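Local coordinates for protein TssK (PDB 5Y0E) that probably serves as a trimeric baseplate component of the bacterial type VI secretion system, linking the baseplate to the membrane complex, at residues N316-T321 / R341-V346; L320-R325 / N330-Q335; F345-R350 / F424-A429. All coordinates share one frame; numbering follows the deposited sequence.

All three contacts lie in the C-terminal part of the chain, on one antiparallel sheet. Contact 2 is the hairpin of strands 317-324 and 329-333; contact 1 starts from the same first strand, sharing L320 and T321, and reaches across strand 436-443 to strand 343-350; contact 3 takes F345 and V346 onward to strand 423-428, the sheet neighbour of 329-333. The centres of contact 1 and contact 2 are about 12 Å apart. Those of contact 1 and contact 3 are about 13 Å apart, and those of contact 2 and contact 3 about 10 Å. Backbone pairing in contact 2 and side-chain packing in the other two thus belong to one curled sheet, in a region that in TssK proteins is thought to face the membrane complex.

Contact 1 (N316-T321 / R341-V346); sequences NAIQLT and RDFGFV
Strand 317-324, with I318 and L320, and strand 343-350, with F343 and F345, run in roughly the same direction without pairing, because strand 436-443 lies between them in the sheet. The gap is a two-strand one: CA of I318 is 9.2 Å from CA of F343, and CA of L320 is 9.7 Å from CA of F345. Here large apolar side chains span it. I318 does so with its longer branch, whose CD1 is carried outward by an extended chi2 (161°) and meets CZ of F343 at 4.4 Å, coming obliquely to the ring. Phenylalanine suits the other side, since its ring reaches far from a backbone that has just left helix 339-342. Two residues further along each strand the pattern recurs. L320 brings CD2 to the edge of the F345 ring, near its plane, at 4.3 Å from CE1, while F424 packs over one face of that ring. Beneath these bridges the middle strand bonds to both sides: I318 pairs through its backbone with A441 and L320 with F439, while G344 pairs with I442. The small side chain of A441 also touches the F345 ring. Such i, i+2 rows of aliphatic and aromatic residues, meeting over an intervening strand, are characteristic of the buried face of an antiparallel beta sheet, here the one in the C-terminal region of TssK.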
loop_
_atom_site.group_PDB
_atom_site.type_symbol
_atom_site.label_atom_id
_atom_site.label_comp_id
_atom_site.label_asym_id
_atom_site.label_seq_id
_atom_site.Cartn_x
_atom_site.Cartn_y
_atom_site.Cartn_z
ATOM N N ASN A 316 4.364 30.563 5.025
ATOM C CA ASN A 316 3.900 31.884 4.625
ATOM C C ASN A 316 2.645 31.832 3.778
ATOM O O ASN A 316 1.980 32.857 3.625
ATOM C CB ASN A 316 4.976 32.612 3.841
ATOM C CG ASN A 316 6.154 32.964 4.687
ATOM O OD1 ASN A 316 6.172 32.689 5.882
ATOM N ND2 ASN A 316 7.159 33.555 4.074
ATOM N N ALA A 317 2.309 30.670 3.225
ATOM C CA ALA A 317 1.198 30.551 2.302
ATOM C C ALA A 317 0.768 29.099 2.248
ATOM O O ALA A 317 1.535 28.204 2.592
ATOM C CB ALA A 317 1.580 31.052 0.910
ATOM N N ILE A 318 -0.472 28.871 1.849
ATOM C CA ILE A 318 -1.049 27.552 1.778
ATOM C C ILE A 318 -2.007 27.501 0.633
ATOM O O ILE A 318 -2.834 28.341 0.519
ATOM C CB ILE A 318 -1.807 27.244 3.067
ATOM C CG1 ILE A 318 -0.843 26.849 4.152
ATOM C CG2 ILE A 318 -2.739 26.087 2.888
ATOM C CD1 ILE A 318 -1.418 26.975 5.524
ATOM N N GLN A 319 -1.903 26.506 -0.221
ATOM C CA GLN A 319 -2.783 26.426 -1.356
ATOM C C GLN A 319 -4.075 25.749 -0.993
ATOM O O GLN A 319 -4.088 24.835 -0.234
ATOM C CB GLN A 319 -2.101 25.683 -2.481
ATOM C CG GLN A 319 -2.872 25.632 -3.763
ATOM C CD GLN A 319 -2.043 25.130 -4.894
ATOM O OE1 GLN A 319 -0.910 24.783 -4.719
ATOM N NE2 GLN A 319 -2.610 25.086 -6.057
ATOM N N LEU A 320 -5.174 26.202 -1.545
ATOM C CA LEU A 320 -6.425 25.587 -1.239
ATOM C C LEU A 320 -6.904 24.876 -2.463
ATOM O O LEU A 320 -6.870 25.414 -3.523
ATOM C CB LEU A 320 -7.430 26.642 -0.852
ATOM C CG LEU A 320 -7.605 26.967 0.616
ATOM C CD1 LEU A 320 -6.295 27.217 1.311
ATOM C CD2 LEU A 320 -8.477 28.190 0.735
ATOM N N THR A 321 -7.367 23.658 -2.310
ATOM C CA THR A 321 -7.840 22.897 -3.430
ATOM C C THR A 321 -9.232 23.287 -3.848
ATOM O O THR A 321 -10.134 23.297 -3.056
ATOM C CB THR A 321 -7.879 21.417 -3.085
ATOM O OG1 THR A 321 -6.737 21.085 -2.306
ATOM C CG2 THR A 321 -7.882 20.594 -4.323
ATOM N N ARG A 341 -8.958 35.111 9.069
ATOM C CA ARG A 341 -8.659 36.379 9.661
ATOM C C ARG A 341 -7.162 36.622 9.637
ATOM O O ARG A 341 -6.715 37.742 9.796
ATOM C CB ARG A 341 -9.228 36.433 11.067
ATOM C CG ARG A 341 -9.015 37.728 11.826
ATOM C CD ARG A 341 -9.694 37.681 13.190
ATOM N NE ARG A 341 -9.099 36.675 14.071
ATOM C CZ ARG A 341 -8.005 36.857 14.808
ATOM N NH1 ARG A 341 -7.350 38.012 14.779
ATOM N NH2 ARG A 341 -7.564 35.870 15.575
ATOM N N ASP A 342 -6.386 35.574 9.410
ATOM C CA ASP A 342 -4.935 35.694 9.353
ATOM C C ASP A 342 -4.347 35.624 7.951
ATOM O O ASP A 342 -3.174 35.877 7.755
ATOM C CB ASP A 342 -4.303 34.577 10.161
ATOM C CG ASP A 342 -4.670 34.639 11.599
ATOM O OD1 ASP A 342 -5.164 35.690 12.012
ATOM O OD2 ASP A 342 -4.467 33.655 12.317
ATOM N N PHE A 343 -5.167 35.283 6.974
ATOM C CA PHE A 343 -4.668 35.117 5.637
ATOM C C PHE A 343 -5.307 35.957 4.575
ATOM O O PHE A 343 -6.450 36.306 4.660
ATOM C CB PHE A 343 -4.876 33.668 5.212
ATOM C CG PHE A 343 -3.981 32.701 5.897
ATOM C CD1 PHE A 343 -4.284 32.236 7.144
ATOM C CD2 PHE A 343 -2.845 32.268 5.293
ATOM C CE1 PHE A 343 -3.462 31.357 7.785
ATOM C CE2 PHE A 343 -2.019 31.393 5.920
ATOM C CZ PHE A 343 -2.329 30.931 7.172
ATOM N N GLY A 344 -4.526 36.271 3.562
ATOM C CA GLY A 344 -5.029 36.956 2.398
ATOM C C GLY A 344 -5.486 35.883 1.424
ATOM O O GLY A 344 -5.217 34.710 1.583
ATOM N N PHE A 345 -6.156 36.274 0.365
ATOM C CA PHE A 345 -6.636 35.251 -0.543
ATOM C C PHE A 345 -6.508 35.728 -1.977
ATOM O O PHE A 345 -6.893 36.855 -2.294
ATOM C CB PHE A 345 -8.073 34.886 -0.197
ATOM C CG PHE A 345 -8.197 34.180 1.112
ATOM C CD1 PHE A 345 -8.075 32.806 1.183
ATOM C CD2 PHE A 345 -8.403 34.883 2.278
ATOM C CE1 PHE A 345 -8.175 32.147 2.391
ATOM C CE2 PHE A 345 -8.499 34.225 3.488
ATOM C CZ PHE A 345 -8.384 32.856 3.545
ATOM N N VAL A 346 -5.947 34.875 -2.834
ATOM C CA VAL A 346 -5.638 35.237 -4.212
ATOM C C VAL A 346 -6.081 34.123 -5.147
ATOM O O VAL A 346 -5.929 32.936 -4.846
ATOM C CB VAL A 346 -4.135 35.521 -4.420
ATOM C CG1 VAL A 346 -3.898 36.014 -5.806
ATOM C CG2 VAL A 346 -3.634 36.539 -3.454
#

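Contact 2 (L320-R325 / N330-Q335); sequences LTLVER and NVATVQ
The carbonyl oxygen of V323 faces the N330-V331 peptide, which meets it twice: V331 N donates a hydrogen bond to V323 O at 2.8 Å, and N330 CA makes a weaker CA-H...O contact with V323 O at 3.4 Å. This is the heart of a beta hairpin, strands 317-324 and 329-333. V323 N returns a bond to V331 O at 3.0 Å, nearly straight at 162°, so V323 and V331 form an antiparallel hydrogen-bonded pair, and E324 and N330 the non-hydrogen-bonded pair next to it. The other edge of the second strand, away from the hairpin partner, is used too, N330 and A332 bonding through their backbones to L426 and F424.

One face of the hairpin is packed inward. L322 brings CD2 to A332 CB at 4.1 Å, crossing the N330 side chain at about a right angle, and L320 reaches A332 and V334 with its own CD2. A332 offers a single methyl, which both leucine CD2 atoms and F439 touch. Nearer the turn, N330 has CG beside its backbone N (chi1 -69°), which swings OD1 over the opposite strand to 3.3 Å from E324 CA; the angle to E324 N is too poor for a bond.

The other face carries the beta-branched V323 and V331, shapes that favour extended backbone. Beside them R325, its chain bent at chi3 (63°), folds back over the second strand, and V331 CG2 sits over the centre of one guanidinium face, 3.7 Å above its plane.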
loop_
_atom_site.group_PDB
_atom_site.type_symbol
_atom_site.label_atom_id
_atom_site.label_comp_id
_atom_site.label_asym_id
_atom_site.label_seq_id
_atom_site.Cartn_x
_atom_site.Cartn_y
_atom_site.Cartn_z
ATOM N N LEU A 320 -5.174 26.202 -1.545
ATOM C CA LEU A 320 -6.425 25.587 -1.239
ATOM C C LEU A 320 -6.904 24.876 -2.463
ATOM O O LEU A 320 -6.870 25.414 -3.523
ATOM C CB LEU A 320 -7.430 26.642 -0.852
ATOM C CG LEU A 320 -7.605 26.967 0.616
ATOM C CD1 LEU A 320 -6.295 27.217 1.311
ATOM C CD2 LEU A 320 -8.477 28.190 0.735
ATOM N N THR A 321 -7.367 23.658 -2.310
ATOM C CA THR A 321 -7.840 22.897 -3.430
ATOM C C THR A 321 -9.232 23.287 -3.848
ATOM O O THR A 321 -10.134 23.297 -3.056
ATOM C CB THR A 321 -7.879 21.417 -3.085
ATOM O OG1 THR A 321 -6.737 21.085 -2.306
ATOM C CG2 THR A 321 -7.882 20.594 -4.323
ATOM N N LEU A 322 -9.398 23.604 -5.112
ATOM C CA LEU A 322 -10.690 23.954 -5.613
ATOM C C LEU A 322 -11.342 22.672 -6.029
ATOM O O LEU A 322 -10.993 22.080 -7.022
ATOM C CB LEU A 322 -10.564 24.871 -6.800
ATOM C CG LEU A 322 -10.186 26.301 -6.511
ATOM C CD1 LEU A 322 -9.874 26.953 -7.832
ATOM C CD2 LEU A 322 -11.307 27.037 -5.822
ATOM N N VAL A 323 -12.295 22.229 -5.241
ATOM C CA VAL A 323 -13.009 20.989 -5.509
ATOM C C VAL A 323 -14.271 21.323 -6.288
ATOM O O VAL A 323 -15.125 22.076 -5.811
ATOM C CB VAL A 323 -13.331 20.243 -4.211
ATOM C CG1 VAL A 323 -14.004 18.942 -4.522
ATOM C CG2 VAL A 323 -12.056 19.997 -3.423
ATOM N N GLU A 324 -14.374 20.788 -7.495
ATOM C CA GLU A 324 -15.536 21.040 -8.333
ATOM C C GLU A 324 -16.723 20.239 -7.821
ATOM O O GLU A 324 -16.608 19.038 -7.579
ATOM C CB GLU A 324 -15.230 20.662 -9.777
ATOM C CG GLU A 324 -16.281 21.108 -10.768
ATOM C CD GLU A 324 -15.834 20.931 -12.208
ATOM O OE1 GLU A 324 -16.582 21.323 -13.126
ATOM O OE2 GLU A 324 -14.732 20.396 -12.426
ATOM N N ARG A 325 -17.864 20.901 -7.651
ATOM C CA ARG A 325 -19.051 20.215 -7.168
ATOM C C ARG A 325 -20.298 20.518 -7.983
ATOM O O ARG A 325 -21.384 20.068 -7.614
ATOM C CB ARG A 325 -19.303 20.545 -5.690
ATOM C CG ARG A 325 -19.578 19.305 -4.868
ATOM C CD ARG A 325 -19.218 19.488 -3.409
ATOM N NE ARG A 325 -20.014 20.518 -2.753
ATOM C CZ ARG A 325 -19.715 21.043 -1.568
ATOM N NH1 ARG A 325 -18.637 20.631 -0.915
ATOM N NH2 ARG A 325 -20.493 21.975 -1.035
ATOM N N ASN A 330 -17.181 25.747 -7.639
ATOM C CA ASN A 330 -16.109 25.085 -6.911
ATOM C C ASN A 330 -16.214 25.440 -5.439
ATOM O O ASN A 330 -16.811 26.448 -5.058
ATOM C CB ASN A 330 -14.719 25.481 -7.420
ATOM C CG ASN A 330 -14.428 24.948 -8.796
ATOM O OD1 ASN A 330 -13.873 23.864 -8.954
ATOM N ND2 ASN A 330 -14.799 25.715 -9.810
ATOM N N VAL A 331 -15.609 24.604 -4.612
ATOM C CA VAL A 331 -15.637 24.799 -3.176
ATOM C C VAL A 331 -14.228 24.626 -2.651
ATOM O O VAL A 331 -13.592 23.595 -2.892
ATOM C CB VAL A 331 -16.598 23.826 -2.486
ATOM C CG1 VAL A 331 -16.320 23.784 -1.011
ATOM C CG2 VAL A 331 -18.003 24.277 -2.718
ATOM N N ALA A 332 -13.745 25.628 -1.947
ATOM C CA ALA A 332 -12.424 25.610 -1.338
ATOM C C ALA A 332 -12.633 25.541 0.164
ATOM O O ALA A 332 -12.857 26.562 0.815
ATOM C CB ALA A 332 -11.617 26.843 -1.730
ATOM N N THR A 333 -12.494 24.380 0.755
ATOM C CA THR A 333 -12.649 24.334 2.180
ATOM C C THR A 333 -11.418 24.940 2.775
ATOM O O THR A 333 -10.342 24.714 2.305
ATOM C CB THR A 333 -12.784 22.903 2.673
ATOM O OG1 THR A 333 -11.490 22.317 2.808
ATOM C CG2 THR A 333 -13.584 22.096 1.690
ATOM N N VAL A 334 -11.552 25.678 3.852
ATOM C CA VAL A 334 -10.391 26.218 4.522
ATOM C C VAL A 334 -10.163 25.335 5.715
ATOM O O VAL A 334 -11.107 24.862 6.309
ATOM C CB VAL A 334 -10.663 27.602 5.029
ATOM C CG1 VAL A 334 -11.273 28.412 3.924
ATOM C CG2 VAL A 334 -11.635 27.511 6.174
ATOM N N GLN A 335 -8.921 25.126 6.107
ATOM C CA GLN A 335 -8.663 24.209 7.217
ATOM C C GLN A 335 -8.645 24.787 8.603
ATOM O O GLN A 335 -8.142 24.151 9.509
ATOM C CB GLN A 335 -7.340 23.495 7.009
ATOM C CG GLN A 335 -6.149 24.387 7.253
ATOM C CD GLN A 335 -4.836 23.650 7.158
ATOM O OE1 GLN A 335 -4.484 22.874 8.039
ATOM N NE2 GLN A 335 -4.092 23.904 6.080
#

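Contact 3 (F345-R350 / F424-A429); sequences FVLAVR and FALHLA
F424 opens the second segment by pressing its ring edge onto a face of F345. CZ of F424 stands over the centre of the F345 ring, 3.6 Å above its plane, and CE1 of F424 lies 3.5 Å from CE1 of F345. The ring centroids are 4.8 Å apart and the planes are inclined at 56°, an edge-to-face pair that is tilted well short of a right angle. Each ring has CG beside its backbone N (chi1 -67° in F424, -68° in F345), and from facing strands this sends both into the same space. F424 also meets F439 edge-to-face and touches I368 and L408, so an aromatic ring, broad enough to touch several walls at once, suits this position.

A425 turns the other way, onto V371. L426 then points inward again and reaches L347 tip to tip, its CD2 at 4.1 Å from CD1 of L347. Leucine is well matched here: its branched end lies far enough from the backbone to bridge strands whose CA atoms, L347 to L426, are 10.8 Å apart. L426 also packs on M366 and I368, and L347 on F439.

Strands 343-350 and 423-428 are separated in the sheet order by three others, yet they face each other and run in the same sense, because the sheet curls strongly about an apolar interior. The two touches are entirely carbon to carbon: cohesion here comes from dispersion, the exclusion of water and the weak electrostatics of ring hydrogens directed at a pi face, with shape complementarity setting which groups meet.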
loop_
_atom_site.group_PDB
_atom_site.type_symbol
_atom_site.label_atom_id
_atom_site.label_comp_id
_atom_site.label_asym_id
_atom_site.label_seq_id
_atom_site.Cartn_x
_atom_site.Cartn_y
_atom_site.Cartn_z
ATOM N N PHE A 345 -6.156 36.274 0.365
ATOM C CA PHE A 345 -6.636 35.251 -0.543
ATOM C C PHE A 345 -6.508 35.728 -1.977
ATOM O O PHE A 345 -6.893 36.855 -2.294
ATOM C CB PHE A 345 -8.073 34.886 -0.197
ATOM C CG PHE A 345 -8.197 34.180 1.112
ATOM C CD1 PHE A 345 -8.075 32.806 1.183
ATOM C CD2 PHE A 345 -8.403 34.883 2.278
ATOM C CE1 PHE A 345 -8.175 32.147 2.391
ATOM C CE2 PHE A 345 -8.499 34.225 3.488
ATOM C CZ PHE A 345 -8.384 32.856 3.545
ATOM N N VAL A 346 -5.947 34.875 -2.834
ATOM C CA VAL A 346 -5.638 35.237 -4.212
ATOM C C VAL A 346 -6.081 34.123 -5.147
ATOM O O VAL A 346 -5.929 32.936 -4.846
ATOM C CB VAL A 346 -4.135 35.521 -4.420
ATOM C CG1 VAL A 346 -3.898 36.014 -5.806
ATOM C CG2 VAL A 346 -3.634 36.539 -3.454
ATOM N N LEU A 347 -6.504 34.515 -6.322
ATOM C CA LEU A 347 -6.897 33.600 -7.353
ATOM C C LEU A 347 -5.950 33.739 -8.528
ATOM O O LEU A 347 -5.874 34.771 -9.105
ATOM C CB LEU A 347 -8.268 33.977 -7.829
ATOM C CG LEU A 347 -9.418 33.190 -7.292
ATOM C CD1 LEU A 347 -10.620 33.650 -8.052
ATOM C CD2 LEU A 347 -9.171 31.729 -7.545
ATOM N N ALA A 348 -5.226 32.698 -8.875
ATOM C CA ALA A 348 -4.325 32.749 -9.994
ATOM C C ALA A 348 -5.155 32.219 -11.111
ATOM O O ALA A 348 -5.631 31.137 -11.026
ATOM C CB ALA A 348 -3.140 31.856 -9.741
ATOM N N VAL A 349 -5.301 32.985 -12.173
ATOM C CA VAL A 349 -6.169 32.617 -13.265
ATOM C C VAL A 349 -5.556 32.758 -14.642
ATOM O O VAL A 349 -4.809 33.657 -14.880
ATOM C CB VAL A 349 -7.410 33.519 -13.175
ATOM C CG1 VAL A 349 -8.457 33.210 -14.214
ATOM C CG2 VAL A 349 -8.011 33.445 -11.800
ATOM N N ARG A 350 -5.852 31.826 -15.532
ATOM C CA ARG A 350 -5.424 31.872 -16.918
ATOM C C ARG A 350 -6.535 31.253 -17.722
ATOM O O ARG A 350 -7.174 30.350 -17.267
ATOM C CB ARG A 350 -4.125 31.125 -17.157
ATOM C CG ARG A 350 -4.295 29.891 -18.006
ATOM C CD ARG A 350 -3.161 29.670 -18.968
ATOM N NE ARG A 350 -3.599 29.673 -20.351
ATOM C CZ ARG A 350 -4.677 29.076 -20.807
ATOM N NH1 ARG A 350 -4.979 29.148 -22.067
ATOM N NH2 ARG A 350 -5.452 28.417 -20.005
ATOM N N PHE A 424 -14.933 28.484 1.056
ATOM C CA PHE A 424 -15.343 29.403 0.019
ATOM C C PHE A 424 -16.178 28.667 -1.007
ATOM O O PHE A 424 -15.937 27.498 -1.315
ATOM C CB PHE A 424 -14.138 30.014 -0.689
ATOM C CG PHE A 424 -13.309 30.931 0.158
ATOM C CD1 PHE A 424 -12.306 30.434 0.964
ATOM C CD2 PHE A 424 -13.488 32.298 0.094
ATOM C CE1 PHE A 424 -11.525 31.281 1.709
ATOM C CE2 PHE A 424 -12.715 33.142 0.838
ATOM C CZ PHE A 424 -11.727 32.636 1.638
ATOM N N ALA A 425 -17.153 29.367 -1.555
ATOM C CA ALA A 425 -17.872 28.889 -2.720
ATOM C C ALA A 425 -17.615 29.853 -3.862
ATOM O O ALA A 425 -17.694 31.071 -3.682
ATOM C CB ALA A 425 -19.367 28.761 -2.444
ATOM N N LEU A 426 -17.289 29.309 -5.025
ATOM C CA LEU A 426 -17.009 30.108 -6.205
ATOM C C LEU A 426 -17.845 29.580 -7.352
ATOM O O LEU A 426 -17.808 28.384 -7.649
ATOM C CB LEU A 426 -15.529 30.068 -6.593
ATOM C CG LEU A 426 -14.464 30.441 -5.562
ATOM C CD1 LEU A 426 -14.076 29.264 -4.699
ATOM C CD2 LEU A 426 -13.250 31.008 -6.267
ATOM N N HIS A 427 -18.564 30.481 -8.011
ATOM C CA HIS A 427 -19.393 30.167 -9.163
ATOM C C HIS A 427 -19.027 31.145 -10.248
ATOM O O HIS A 427 -18.904 32.319 -9.992
ATOM C CB HIS A 427 -20.859 30.331 -8.834
ATOM C CG HIS A 427 -21.766 30.099 -9.996
ATOM N ND1 HIS A 427 -22.057 31.076 -10.916
ATOM C CD2 HIS A 427 -22.455 29.003 -10.381
ATOM C CE1 HIS A 427 -22.885 30.591 -11.821
ATOM N NE2 HIS A 427 -23.144 29.335 -11.517
ATOM N N LEU A 428 -18.925 30.680 -11.475
ATOM C CA LEU A 428 -18.466 31.542 -12.546
ATOM C C LEU A 428 -19.327 31.358 -13.783
ATOM O O LEU A 428 -19.542 30.229 -14.224
ATOM C CB LEU A 428 -17.004 31.235 -12.867
ATOM C CG LEU A 428 -16.503 31.802 -14.196
ATOM C CD1 LEU A 428 -16.341 33.301 -14.101
ATOM C CD2 LEU A 428 -15.210 31.147 -14.568
ATOM N N ALA A 429 -19.815 32.469 -14.334
ATOM C CA ALA A 429 -20.584 32.448 -15.573
ATOM C C ALA A 429 -19.737 32.012 -16.762
ATOM O O ALA A 429 -19.084 32.844 -17.394
ATOM C CB ALA A 429 -21.175 33.826 -15.838
#